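Local coordinates for putative uncharacterized protein Smu.1393c (Streptococcus mutans, PDB 4L9A) that adopts the alpha/beta hydrolase fold and probably acts as a carboxylesterase, cleaving ester bonds, at residues G31-T35 with G81-V85; F52-N58 with Q193-Y198; I139-P143 with H267-H271; I229-S235 with E251-H256. All coordinates share one frame; numbering follows the deposited sequence.

Contact 3 is the buried one, its centre about 8 Å from the centre of the chain; contacts 1 and 2 are partly buried, and contact 4 lies farthest out, at about 18 Å. Contacts 1 and 3 both reach the central sheet. Contact 2 bridges its neighbours: the backbone of F52 pairs with G81 of contact 1, and N58 bonds H271 of contact 3. Contacts 3 and 4 meet through P143 and Y252. Tyrosine packing and a serine hydroxyl fasten a loop to the sheet in contact 1; aromatic rings and two waters join a loop to helix 188-206 in contact 2; a histidine-carboxylate pair marks contact 3; backbone-directed polar bonds tie two loops in contact 4.

Contact 1: G31-T35 with G81-V85; sequences GPIYT and GYSPV
The Y34 ring carries the CB of Y82 over the middle of one face: Y82 CB stands 3.7 Å from the centroid of the Y34 ring and only 11° off its normal, a clean CH-pi contact. The two rings themselves are inclined at 50°, with centroids 5.3 Å apart. Their side chains run side by side in the same direction, and Y82 CD2 approaches Y34 CZ at 4.0 Å. With CG anti to the backbone N (chi1 -179°), the Y34 ring is carried out over the 81-85 loop. At its root, the backbone of Y34 is held by a hydroxyl: Y34 N donates to S83 OG at 2.9 Å. That same OG is hydrogen-bonded to the carbonyl of D76, so one serine side chain ties together the backbones of two adjoining strand ends. Farther along, the ring of P84 is pressed on the P32 carbonyl, with P84 CD only 3.0 Å from P32 O, while the two proline rings touch loosely, P32 CB to P84 CG being 4.3 Å. The loop 81-85, which leads from strand 71-75 toward helix 93-106, is thus laid over the start of strand 33-38. That strand runs antiparallel to both its neighbours, 22-26 and 71-75. Y34 also touches K23 and M25 of strand 22-26, I33 turns to W96 and I103 of helix 93-106, and Y82 reaches Q193 of helix 188-206.

Contact 2: F52-N58 with Q193-Y198; sequences FFSTADN and QLWRGY
L194 and Y198 both swing CG anti to the backbone N (chi1 -176° and -177°), which brings L194 against F53 and Y198 against both F52 and F53; the two phenylalanine rings are folded back beside their own backbone N. F53 is the hub. L194 CG packs at 3.6 Å from F53 CD1, and L194 CD1 lies against the same part of the ring. On another side, the edge of F53 points into the face of the six-membered ring of W195, planes at 85°, a T-shaped pair whose closest approach is F53 CE1 to W195 CH2 at 3.8 Å. F53 CE1 also comes to 3.7 Å from Y198 CD2. Y198 is sandwiched: F52 CD2 lies over one face and W195 CZ3 over the opposite one, while F52 CB comes to 3.6 Å from Y198 CD2. Together F52, F53, W195 and Y198 form an aromatic cluster. It joins the loop after strand 43-47, which in alpha/beta hydrolases usually borders the oxyanion hole, to helix 188-206, part of the helical insertion between strands 134-141 and 235-239 that is consistent with a cap. The polar flank works through water. One water accepts from S54 N and donates to L194 O at 2.7 Å and to D57 OD2 at 2.8 Å. A second donates hydrogen bonds to D57 OD2 (2.6 Å) and Q193 O, and accepts from Q193 NE2. D57 OD2 accepts from both waters, which link it to the carbonyl oxygens of Q193 and L194. The W195 indole nitrogen turns away from the loop to bond S182 of helix 171-185.

Contact 3: I139-P143 with H267-H271; sequences IGLEP and HHYLH
L141 and L270 lie with their CA atoms 6.0 Å apart where strand 134-141 ends, and E142, at left-handed backbone angles just beyond it, aims its CB at the 267-271 turn. E142 stretches out from CG, chi2 near anti, and carries the carboxylate across to H268, whose ring is swung toward it because CG stands anti to the backbone N (chi1 -176°). H268 ND1 donates to E142 OE1 at 2.6 Å, with an almost straight N-H...O angle of 173°. The oxygen lies in the imidazole plane, whereas H268 ND1 meets OE1 on its anti side, 21° out of the carboxylate plane. Around this bond the packing is apolar: E142 CG meets L270 CD1 at 4.1 Å, and L141 CG sits 3.8 Å from H271 CB, while the imidazole of H271 leads off to N58. E142 is held at both oxygens, OE1 also by a salt bridge to R243 and OE2 by the backbone N of E240. Two donors on OE1 and one on OE2 should hold the carboxylate's rotation, and so the direction in which OE1 is presented to H268. A histidine in the loop after the last strand of the sheet is in the usual place for the catalytic histidine of alpha/beta hydrolases. An acid after strand 134-141, the sixth, is the less common placement, the seventh being the canonical one; the geometry is consistent with a His-acid pair formed by H268 and E142. A carboxylate so placed would orient the imidazole through its ND1-H.

Contact 4: I229-S235 with E251-H256; sequences ISEKIPS and EYLNKH
N254 pins a type I beta turn, S230 to I233, from within a neighbouring loop that itself bends as an Asx turn; the two loops precede strands 235-239 and 260-263 at one margin of the sheet. N254 CB lies 3.4 Å from E231 OE1. CG is placed between the backbone N and the carbonyl carbon (chi1 58°), turning the amide inward to the turn. OD1 takes the backbone N of H256, which comes from above the carbonyl plane, and is also bonded to T259. At the tip, N254 ND2 donates to I233 O at 2.8 Å and 158°, the acceptor lying in the amide plane, and more weakly to S230 O. The amide group thus bridges both ends of the turn. S230 OG accepts from K232 N, making an ST turn on the same bend.

E231 and N254 run antiparallel alongside each other, and E231 OE1 uses the syn lone pair to accept from K255 N at 2.8 Å. H256 lies alongside P234, whose CG stands over the imidazole face, 4.0 Å from its centroid. Just before the turn, I229 N donates to E251 O at 3.2 Å, and I229 CG2 packs against N254 ND2 at 3.6 Å. Where strand 235-239 begins, S235 OG, anti to its own backbone N, donates to Y252 O at 2.6 Å.

Contact 1: G31-T35 with G81-V85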
loop_
_atom_site.group_PDB
_atom_site.type_symbol
_atom_site.label_atom_id
_atom_site.label_comp_id
_atom_site.label_asym_id
_atom_site.label_seq_id
_atom_site.Cartn_x
_atom_site.Cartn_y
_atom_site.Cartn_z
ATOM N N GLY A 31 -15.536 3.685 -11.729
ATOM C CA GLY A 31 -15.106 4.831 -12.515
ATOM C C GLY A 31 -13.613 4.720 -12.768
ATOM O O GLY A 31 -12.997 3.709 -12.419
ATOM N N PRO A 32 -13.023 5.749 -13.381
ATOM C CA PRO A 32 -11.629 5.619 -13.802
ATOM C C PRO A 32 -10.680 5.541 -12.625
ATOM O O PRO A 32 -10.894 6.174 -11.578
ATOM C CB PRO A 32 -11.382 6.900 -14.619
ATOM C CG PRO A 32 -12.774 7.300 -15.116
ATOM C CD PRO A 32 -13.675 6.948 -13.955
ATOM N N ILE A 33 -9.634 4.744 -12.792
ATOM C CA ILE A 33 -8.634 4.597 -11.732
ATOM C C ILE A 33 -7.268 4.906 -12.329
ATOM O O ILE A 33 -6.907 4.362 -13.356
ATOM C CB ILE A 33 -8.657 3.185 -11.141
ATOM C CG1 ILE A 33 -10.024 2.906 -10.509
ATOM C CG2 ILE A 33 -7.529 3.001 -10.093
ATOM C CD1 ILE A 33 -10.288 3.708 -9.191
ATOM N N TYR A 34 -6.520 5.786 -11.682
ATOM C CA TYR A 34 -5.181 6.137 -12.136
ATOM C C TYR A 34 -4.155 5.032 -11.873
ATOM O O TYR A 34 -4.008 4.532 -10.744
ATOM C CB TYR A 34 -4.745 7.422 -11.451
ATOM C CG TYR A 34 -3.380 7.947 -11.841
ATOM C CD1 TYR A 34 -3.225 8.750 -12.968
ATOM C CD2 TYR A 34 -2.259 7.688 -11.050
ATOM C CE1 TYR A 34 -1.994 9.258 -13.316
ATOM C CE2 TYR A 34 -1.013 8.203 -11.386
ATOM C CZ TYR A 34 -0.891 8.986 -12.524
ATOM O OH TYR A 34 0.333 9.501 -12.878
ATOM N N THR A 35 -3.444 4.659 -12.927
ATOM C CA THR A 35 -2.392 3.656 -12.828
ATOM C C THR A 35 -1.114 4.137 -13.490
ATOM O O THR A 35 -1.152 4.991 -14.383
ATOM C CB THR A 35 -2.792 2.341 -13.521
ATOM O OG1 THR A 35 -2.914 2.563 -14.926
ATOM C CG2 THR A 35 -4.120 1.805 -12.982
ATOM N N GLY A 81 -4.148 10.663 -4.608
ATOM C CA GLY A 81 -3.244 10.826 -5.725
ATOM C C GLY A 81 -3.981 11.412 -6.916
ATOM O O GLY A 81 -4.674 12.415 -6.782
ATOM N N TYR A 82 -3.849 10.787 -8.081
ATOM C CA TYR A 82 -4.478 11.345 -9.267
ATOM C C TYR A 82 -5.734 10.579 -9.670
ATOM O O TYR A 82 -6.306 10.848 -10.722
ATOM C CB TYR A 82 -3.486 11.428 -10.434
ATOM C CG TYR A 82 -2.309 12.343 -10.161
ATOM C CD1 TYR A 82 -2.421 13.725 -10.311
ATOM C CD2 TYR A 82 -1.085 11.824 -9.765
ATOM C CE1 TYR A 82 -1.346 14.562 -10.057
ATOM C CE2 TYR A 82 -0.002 12.657 -9.518
ATOM C CZ TYR A 82 -0.139 14.023 -9.658
ATOM O OH TYR A 82 0.947 14.847 -9.400
ATOM N N SER A 83 -6.168 9.615 -8.861
ATOM C CA SER A 83 -7.476 9.012 -9.140
ATOM C C SER A 83 -8.571 10.035 -8.865
ATOM O O SER A 83 -8.349 11.000 -8.139
ATOM C CB SER A 83 -7.698 7.726 -8.349
ATOM O OG SER A 83 -7.070 6.628 -9.005
ATOM N N PRO A 84 -9.758 9.838 -9.456
ATOM C CA PRO A 84 -10.820 10.831 -9.275
ATOM C C PRO A 84 -11.337 10.878 -7.835
ATOM O O PRO A 84 -11.216 9.902 -7.067
ATOM C CB PRO A 84 -11.934 10.334 -10.210
ATOM C CG PRO A 84 -11.242 9.455 -11.220
ATOM C CD PRO A 84 -10.144 8.781 -10.407
ATOM N N VAL A 85 -11.901 12.017 -7.456
ATOM C CA VAL A 85 -12.636 12.073 -6.202
ATOM C C VAL A 85 -14.090 11.676 -6.455
ATOM O O VAL A 85 -14.671 12.018 -7.492
ATOM C CB VAL A 85 -12.539 13.446 -5.502
ATOM C CG1 VAL A 85 -11.076 13.790 -5.192
ATOM C CG2 VAL A 85 -13.172 14.525 -6.342
#

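Contact 2: F52-N58 with Q193-Y198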
loop_
_atom_site.group_PDB
_atom_site.type_symbol
_atom_site.label_atom_id
_atom_site.label_comp_id
_atom_site.label_asym_id
_atom_site.label_seq_id
_atom_site.Cartn_x
_atom_site.Cartn_y
_atom_site.Cartn_z
ATOM N N PHE A 52 -3.020 10.834 0.644
ATOM C CA PHE A 52 -3.340 11.528 -0.595
ATOM C C PHE A 52 -2.228 11.385 -1.616
ATOM O O PHE A 52 -2.374 11.835 -2.744
ATOM C CB PHE A 52 -3.567 13.029 -0.347
ATOM C CG PHE A 52 -4.761 13.339 0.504
ATOM C CD1 PHE A 52 -5.736 12.382 0.738
ATOM C CD2 PHE A 52 -4.908 14.603 1.067
ATOM C CE1 PHE A 52 -6.829 12.672 1.531
ATOM C CE2 PHE A 52 -6.003 14.904 1.853
ATOM C CZ PHE A 52 -6.965 13.938 2.092
ATOM N N PHE A 53 -1.106 10.788 -1.228
ATOM C CA PHE A 53 -0.003 10.638 -2.173
ATOM C C PHE A 53 -0.375 9.705 -3.333
ATOM O O PHE A 53 -1.072 8.718 -3.145
ATOM C CB PHE A 53 1.239 10.082 -1.484
ATOM C CG PHE A 53 1.666 10.854 -0.267
ATOM C CD1 PHE A 53 2.038 12.182 -0.366
ATOM C CD2 PHE A 53 1.710 10.237 0.975
ATOM C CE1 PHE A 53 2.444 12.886 0.752
ATOM C CE2 PHE A 53 2.116 10.940 2.112
ATOM C CZ PHE A 53 2.482 12.258 1.999
ATOM N N SER A 54 0.123 10.006 -4.526
ATOM C CA SER A 54 -0.048 9.085 -5.652
ATOM C C SER A 54 0.918 7.929 -5.445
ATOM O O SER A 54 1.993 8.110 -4.873
ATOM C CB SER A 54 0.222 9.785 -6.996
ATOM O OG SER A 54 -0.148 8.947 -8.080
ATOM N N THR A 55 0.548 6.743 -5.914
ATOM C CA THR A 55 1.224 5.520 -5.465
ATOM C C THR A 55 2.631 5.375 -6.031
ATOM O O THR A 55 3.561 5.012 -5.306
ATOM C CB THR A 55 0.369 4.280 -5.748
ATOM O OG1 THR A 55 -0.821 4.361 -4.957
ATOM C CG2 THR A 55 1.122 2.984 -5.400
ATOM N N ALA A 56 2.810 5.690 -7.311
ATOM C CA ALA A 56 4.140 5.621 -7.895
ATOM C C ALA A 56 5.123 6.562 -7.178
ATOM O O ALA A 56 6.285 6.204 -6.960
ATOM C CB ALA A 56 4.089 5.931 -9.396
ATOM N N ASP A 57 4.656 7.763 -6.836
ATOM C CA ASP A 57 5.464 8.734 -6.099
ATOM C C ASP A 57 5.776 8.175 -4.709
ATOM O O ASP A 57 6.914 8.245 -4.213
ATOM C CB ASP A 57 4.684 10.040 -5.906
ATOM C CG ASP A 57 4.401 10.771 -7.216
ATOM O OD1 ASP A 57 5.165 10.578 -8.176
ATOM O OD2 ASP A 57 3.418 11.553 -7.277
ATOM N N ASN A 58 4.732 7.649 -4.078
ATOM C CA ASN A 58 4.804 7.106 -2.725
ATOM C C ASN A 58 5.888 6.025 -2.624
ATOM O O ASN A 58 6.654 5.987 -1.663
ATOM C CB ASN A 58 3.414 6.545 -2.351
ATOM C CG ASN A 58 3.280 6.185 -0.866
ATOM O OD1 ASN A 58 4.037 6.657 -0.026
ATOM N ND2 ASN A 58 2.289 5.351 -0.548
ATOM N N GLN A 193 7.678 16.204 -6.228
ATOM C CA GLN A 193 6.724 15.454 -7.034
ATOM C C GLN A 193 5.714 14.765 -6.099
ATOM O O GLN A 193 4.505 14.879 -6.282
ATOM C CB GLN A 193 7.447 14.451 -7.947
ATOM C CG GLN A 193 6.574 13.878 -9.070
ATOM C CD GLN A 193 6.079 14.952 -10.050
ATOM O OE1 GLN A 193 6.827 15.850 -10.432
ATOM N NE2 GLN A 193 4.809 14.858 -10.449
ATOM N N LEU A 194 6.215 14.084 -5.074
ATOM C CA LEU A 194 5.340 13.493 -4.062
ATOM C C LEU A 194 4.297 14.511 -3.590
ATOM O O LEU A 194 3.110 14.204 -3.517
ATOM C CB LEU A 194 6.154 13.010 -2.860
ATOM C CG LEU A 194 5.385 12.288 -1.745
ATOM C CD1 LEU A 194 4.886 10.934 -2.227
ATOM C CD2 LEU A 194 6.280 12.115 -0.500
ATOM N N TRP A 195 4.732 15.725 -3.274
ATOM C CA TRP A 195 3.793 16.700 -2.730
ATOM C C TRP A 195 2.894 17.344 -3.795
ATOM O O TRP A 195 1.802 17.816 -3.479
ATOM C CB TRP A 195 4.496 17.724 -1.822
ATOM C CG TRP A 195 4.882 17.063 -0.519
ATOM C CD1 TRP A 195 6.100 16.561 -0.186
ATOM C CD2 TRP A 195 4.003 16.749 0.570
ATOM N NE1 TRP A 195 6.044 15.978 1.065
ATOM C CE2 TRP A 195 4.767 16.090 1.549
ATOM C CE3 TRP A 195 2.645 16.989 0.823
ATOM C CZ2 TRP A 195 4.220 15.652 2.760
ATOM C CZ3 TRP A 195 2.103 16.560 2.021
ATOM C CH2 TRP A 195 2.891 15.902 2.978
ATOM N N ARG A 196 3.337 17.343 -5.049
ATOM C CA ARG A 196 2.462 17.800 -6.130
ATOM C C ARG A 196 1.220 16.913 -6.211
ATOM O O ARG A 196 0.119 17.401 -6.409
ATOM C CB ARG A 196 3.187 17.832 -7.476
ATOM C CG ARG A 196 4.133 18.995 -7.632
ATOM C CD ARG A 196 4.722 19.064 -9.037
ATOM N NE ARG A 196 5.761 20.092 -9.102
ATOM C CZ ARG A 196 7.063 19.837 -9.194
ATOM N NH1 ARG A 196 7.497 18.578 -9.253
ATOM N NH2 ARG A 196 7.931 20.843 -9.233
ATOM N N GLY A 197 1.396 15.607 -6.034
ATOM C CA GLY A 197 0.262 14.696 -6.037
ATOM C C GLY A 197 -0.666 14.889 -4.845
ATOM O O GLY A 197 -1.894 14.926 -4.987
ATOM N N TYR A 198 -0.077 14.994 -3.658
ATOM C CA TYR A 198 -0.844 15.307 -2.458
ATOM C C TYR A 198 -1.696 16.553 -2.667
ATOM O O TYR A 198 -2.897 16.558 -2.391
ATOM C CB TYR A 198 0.105 15.543 -1.278
ATOM C CG TYR A 198 -0.607 15.802 0.030
ATOM C CD1 TYR A 198 -1.138 17.047 0.315
ATOM C CD2 TYR A 198 -0.754 14.792 0.971
ATOM C CE1 TYR A 198 -1.793 17.282 1.505
ATOM C CE2 TYR A 198 -1.404 15.015 2.160
ATOM C CZ TYR A 198 -1.920 16.259 2.424
ATOM O OH TYR A 198 -2.569 16.493 3.609
HETATM O O HOH W 1 2.102 12.105 -4.841
HETATM O O HOH W 2 3.034 13.798 -8.600
#

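Contact 3: I139-P143 with H267-H271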
loop_
_atom_site.group_PDB
_atom_site.type_symbol
_atom_site.label_atom_id
_atom_site.label_comp_id
_atom_site.label_asym_id
_atom_site.label_seq_id
_atom_site.Cartn_x
_atom_site.Cartn_y
_atom_site.Cartn_z
ATOM N N ILE A 139 4.847 -8.383 -0.102
ATOM C CA ILE A 139 5.813 -7.526 0.573
ATOM C C ILE A 139 5.028 -6.469 1.335
ATOM O O ILE A 139 4.387 -5.604 0.740
ATOM C CB ILE A 139 6.766 -6.833 -0.424
ATOM C CG1 ILE A 139 7.349 -7.843 -1.426
ATOM C CG2 ILE A 139 7.860 -6.090 0.318
ATOM C CD1 ILE A 139 8.168 -8.950 -0.790
ATOM N N GLY A 140 5.027 -6.545 2.656
ATOM C CA GLY A 140 4.191 -5.624 3.400
ATOM C C GLY A 140 4.994 -4.676 4.262
ATOM O O GLY A 140 5.824 -5.099 5.061
ATOM N N LEU A 141 4.750 -3.387 4.086
ATOM C CA LEU A 141 5.334 -2.380 4.948
ATOM C C LEU A 141 4.276 -1.967 5.966
ATOM O O LEU A 141 3.339 -1.246 5.632
ATOM C CB LEU A 141 5.810 -1.174 4.128
ATOM C CG LEU A 141 6.870 -1.435 3.048
ATOM C CD1 LEU A 141 7.926 -2.453 3.486
ATOM C CD2 LEU A 141 6.216 -1.876 1.733
ATOM N N GLU A 142 4.420 -2.449 7.205
ATOM C CA GLU A 142 3.401 -2.260 8.246
ATOM C C GLU A 142 1.958 -2.354 7.729
ATOM O O GLU A 142 1.143 -1.439 7.907
ATOM C CB GLU A 142 3.653 -0.960 9.032
ATOM C CG GLU A 142 4.885 -1.115 9.956
ATOM C CD GLU A 142 5.000 -0.053 11.029
ATOM O OE1 GLU A 142 4.161 0.880 11.081
ATOM O OE2 GLU A 142 5.961 -0.150 11.823
ATOM N N PRO A 143 1.644 -3.468 7.062
ATOM C CA PRO A 143 0.270 -3.659 6.584
ATOM C C PRO A 143 -0.696 -3.673 7.764
ATOM O O PRO A 143 -0.366 -4.208 8.827
ATOM C CB PRO A 143 0.319 -5.032 5.905
ATOM C CG PRO A 143 1.468 -5.742 6.573
ATOM C CD PRO A 143 2.484 -4.661 6.868
ATOM N N HIS A 267 9.675 4.751 12.154
ATOM C CA HIS A 267 8.370 5.310 11.835
ATOM C C HIS A 267 7.554 4.374 10.947
ATOM O O HIS A 267 8.013 3.300 10.566
ATOM C CB HIS A 267 8.519 6.679 11.171
ATOM C CG HIS A 267 9.421 6.672 9.977
ATOM N ND1 HIS A 267 8.989 6.304 8.723
ATOM C CD2 HIS A 267 10.733 6.977 9.849
ATOM C CE1 HIS A 267 9.995 6.388 7.872
ATOM N NE2 HIS A 267 11.065 6.793 8.530
ATOM N N HIS A 268 6.341 4.802 10.620
ATOM C CA HIS A 268 5.382 3.978 9.897
ATOM C C HIS A 268 5.699 3.851 8.400
ATOM O O HIS A 268 5.204 2.944 7.725
ATOM C CB HIS A 268 3.996 4.600 10.103
ATOM C CG HIS A 268 2.858 3.829 9.504
ATOM N ND1 HIS A 268 2.695 2.468 9.669
ATOM C CD2 HIS A 268 1.782 4.246 8.791
ATOM C CE1 HIS A 268 1.586 2.081 9.064
ATOM N NE2 HIS A 268 1.007 3.144 8.530
ATOM N N TYR A 269 6.528 4.757 7.886
ATOM C CA TYR A 269 6.726 4.858 6.441
ATOM C C TYR A 269 7.995 4.156 5.972
ATOM O O TYR A 269 8.916 4.781 5.434
ATOM C CB TYR A 269 6.687 6.331 5.994
ATOM C CG TYR A 269 5.283 6.910 6.031
ATOM C CD1 TYR A 269 4.716 7.349 7.227
ATOM C CD2 TYR A 269 4.514 6.993 4.872
ATOM C CE1 TYR A 269 3.417 7.869 7.261
ATOM C CE2 TYR A 269 3.223 7.512 4.896
ATOM C CZ TYR A 269 2.685 7.946 6.092
ATOM O OH TYR A 269 1.406 8.449 6.109
ATOM N N LEU A 270 8.022 2.842 6.163
ATOM C CA LEU A 270 9.228 2.058 5.919
ATOM C C LEU A 270 9.540 1.983 4.429
ATOM O O LEU A 270 10.698 1.848 4.038
ATOM C CB LEU A 270 9.089 0.657 6.532
ATOM C CG LEU A 270 8.792 0.691 8.033
ATOM C CD1 LEU A 270 8.725 -0.735 8.630
ATOM C CD2 LEU A 270 9.834 1.536 8.771
ATOM N N HIS A 271 8.504 2.080 3.600
ATOM C CA HIS A 271 8.705 2.097 2.149
ATOM C C HIS A 271 9.414 3.355 1.666
ATOM O O HIS A 271 9.905 3.393 0.543
ATOM C CB HIS A 271 7.387 1.932 1.394
ATOM C CG HIS A 271 6.387 2.999 1.697
ATOM N ND1 HIS A 271 5.895 3.215 2.964
ATOM C CD2 HIS A 271 5.784 3.910 0.895
ATOM C CE1 HIS A 271 5.030 4.214 2.934
ATOM N NE2 HIS A 271 4.946 4.654 1.691
#

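Contact 4: I229-S235 with E251-H256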
loop_
_atom_site.group_PDB
_atom_site.type_symbol
_atom_site.label_atom_id
_atom_site.label_comp_id
_atom_site.label_asym_id
_atom_site.label_seq_id
_atom_site.Cartn_x
_atom_site.Cartn_y
_atom_site.Cartn_z
ATOM N N ILE A 229 -3.137 -15.065 4.375
ATOM C CA ILE A 229 -2.322 -15.379 3.207
ATOM C C ILE A 229 -2.090 -16.883 3.074
ATOM O O ILE A 229 -1.787 -17.573 4.054
ATOM C CB ILE A 229 -0.971 -14.648 3.267
ATOM C CG1 ILE A 229 -0.161 -14.910 2.000
ATOM C CG2 ILE A 229 -0.183 -15.083 4.509
ATOM C CD1 ILE A 229 1.087 -14.071 1.926
ATOM N N SER A 230 -2.250 -17.396 1.860
ATOM C CA SER A 230 -2.012 -18.807 1.599
ATOM C C SER A 230 -0.619 -19.230 2.051
ATOM O O SER A 230 0.345 -18.464 1.947
ATOM C CB SER A 230 -2.184 -19.101 0.111
ATOM O OG SER A 230 -1.704 -20.393 -0.207
ATOM N N GLU A 231 -0.518 -20.455 2.562
ATOM C CA GLU A 231 0.768 -21.028 2.932
ATOM C C GLU A 231 1.698 -21.130 1.722
ATOM O O GLU A 231 2.920 -21.169 1.873
ATOM C CB GLU A 231 0.570 -22.407 3.575
ATOM C CG GLU A 231 -0.167 -22.356 4.910
ATOM C CD GLU A 231 0.659 -21.706 6.008
ATOM O OE1 GLU A 231 1.904 -21.703 5.885
ATOM O OE2 GLU A 231 0.069 -21.206 6.995
ATOM N N LYS A 232 1.110 -21.148 0.527
ATOM C CA LYS A 232 1.865 -21.305 -0.719
ATOM C C LYS A 232 2.559 -20.025 -1.192
ATOM O O LYS A 232 3.381 -20.059 -2.106
ATOM C CB LYS A 232 0.949 -21.828 -1.834
ATOM C CG LYS A 232 0.165 -23.088 -1.474
ATOM C CD LYS A 232 -0.805 -23.473 -2.592
ATOM C CE LYS A 232 -1.844 -24.487 -2.120
ATOM N NZ LYS A 232 -2.895 -24.700 -3.159
ATOM N N ILE A 233 2.219 -18.896 -0.585
ATOM C CA ILE A 233 2.795 -17.623 -1.001
ATOM C C ILE A 233 3.732 -17.069 0.062
ATOM O O ILE A 233 3.308 -16.835 1.190
ATOM C CB ILE A 233 1.697 -16.568 -1.235
ATOM C CG1 ILE A 233 0.777 -16.989 -2.389
ATOM C CG2 ILE A 233 2.319 -15.202 -1.499
ATOM C CD1 ILE A 233 -0.439 -16.085 -2.527
ATOM N N PRO A 234 4.998 -16.820 -0.304
ATOM C CA PRO A 234 5.927 -16.228 0.666
ATOM C C PRO A 234 5.536 -14.799 1.003
ATOM O O PRO A 234 5.058 -14.050 0.140
ATOM C CB PRO A 234 7.282 -16.249 -0.054
ATOM C CG PRO A 234 7.029 -16.760 -1.433
ATOM C CD PRO A 234 5.560 -16.876 -1.661
ATOM N N SER A 235 5.748 -14.433 2.261
ATOM C CA SER A 235 5.405 -13.117 2.764
ATOM C C SER A 235 6.619 -12.504 3.435
ATOM O O SER A 235 7.209 -13.111 4.331
ATOM C CB SER A 235 4.268 -13.233 3.781
ATOM O OG SER A 235 3.892 -11.964 4.277
ATOM N N GLU A 251 -2.464 -12.244 10.179
ATOM C CA GLU A 251 -2.893 -12.845 8.930
ATOM C C GLU A 251 -1.871 -12.656 7.802
ATOM O O GLU A 251 -2.054 -13.200 6.705
ATOM C CB GLU A 251 -4.224 -12.211 8.506
ATOM C CG GLU A 251 -4.172 -10.678 8.392
ATOM C CD GLU A 251 -4.436 -9.970 9.732
ATOM O OE1 GLU A 251 -4.115 -10.535 10.798
ATOM O OE2 GLU A 251 -4.991 -8.856 9.714
ATOM N N TYR A 252 -0.825 -11.866 8.041
ATOM C CA TYR A 252 0.159 -11.587 6.981
ATOM C C TYR A 252 1.330 -12.574 6.987
ATOM O O TYR A 252 2.123 -12.625 6.044
ATOM C CB TYR A 252 0.676 -10.149 7.058
ATOM C CG TYR A 252 -0.391 -9.109 6.795
ATOM C CD1 TYR A 252 -0.961 -8.975 5.526
ATOM C CD2 TYR A 252 -0.853 -8.286 7.813
ATOM C CE1 TYR A 252 -1.951 -8.034 5.280
ATOM C CE2 TYR A 252 -1.846 -7.341 7.581
ATOM C CZ TYR A 252 -2.390 -7.219 6.304
ATOM O OH TYR A 252 -3.377 -6.294 6.044
ATOM N N LEU A 253 1.428 -13.359 8.051
ATOM C CA LEU A 253 2.501 -14.343 8.162
ATOM C C LEU A 253 1.985 -15.767 8.005
ATOM O O LEU A 253 0.828 -16.059 8.283
ATOM C CB LEU A 253 3.277 -14.176 9.477
ATOM C CG LEU A 253 4.216 -12.964 9.518
ATOM C CD1 LEU A 253 4.944 -12.852 10.858
ATOM C CD2 LEU A 253 5.217 -13.029 8.379
ATOM N N ASN A 254 2.863 -16.643 7.532
ATOM C CA ASN A 254 2.548 -18.044 7.359
ATOM C C ASN A 254 3.830 -18.820 7.575
ATOM O O ASN A 254 4.829 -18.248 8.022
ATOM C CB ASN A 254 1.964 -18.318 5.962
ATOM C CG ASN A 254 2.905 -17.905 4.839
ATOM O OD1 ASN A 254 4.127 -17.877 5.006
ATOM N ND2 ASN A 254 2.335 -17.587 3.678
ATOM N N LYS A 255 3.814 -20.105 7.241
ATOM C CA LYS A 255 4.942 -20.978 7.545
ATOM C C LYS A 255 5.872 -21.235 6.366
ATOM O O LYS A 255 6.745 -22.090 6.446
ATOM C CB LYS A 255 4.440 -22.294 8.134
ATOM C CG LYS A 255 3.964 -22.148 9.564
ATOM C CD LYS A 255 2.730 -22.993 9.824
ATOM C CE LYS A 255 2.299 -22.884 11.276
ATOM N NZ LYS A 255 3.364 -23.368 12.197
ATOM N N HIS A 256 5.702 -20.479 5.286
ATOM C CA HIS A 256 6.538 -20.659 4.101
ATOM C C HIS A 256 8.010 -20.519 4.483
ATOM O O HIS A 256 8.358 -19.658 5.285
ATOM C CB HIS A 256 6.169 -19.631 3.027
ATOM C CG HIS A 256 6.663 -19.979 1.657
ATOM N ND1 HIS A 256 7.998 -19.951 1.314
ATOM C CD2 HIS A 256 5.994 -20.342 0.535
ATOM C CE1 HIS A 256 8.131 -20.288 0.043
ATOM N NE2 HIS A 256 6.930 -20.526 -0.454
#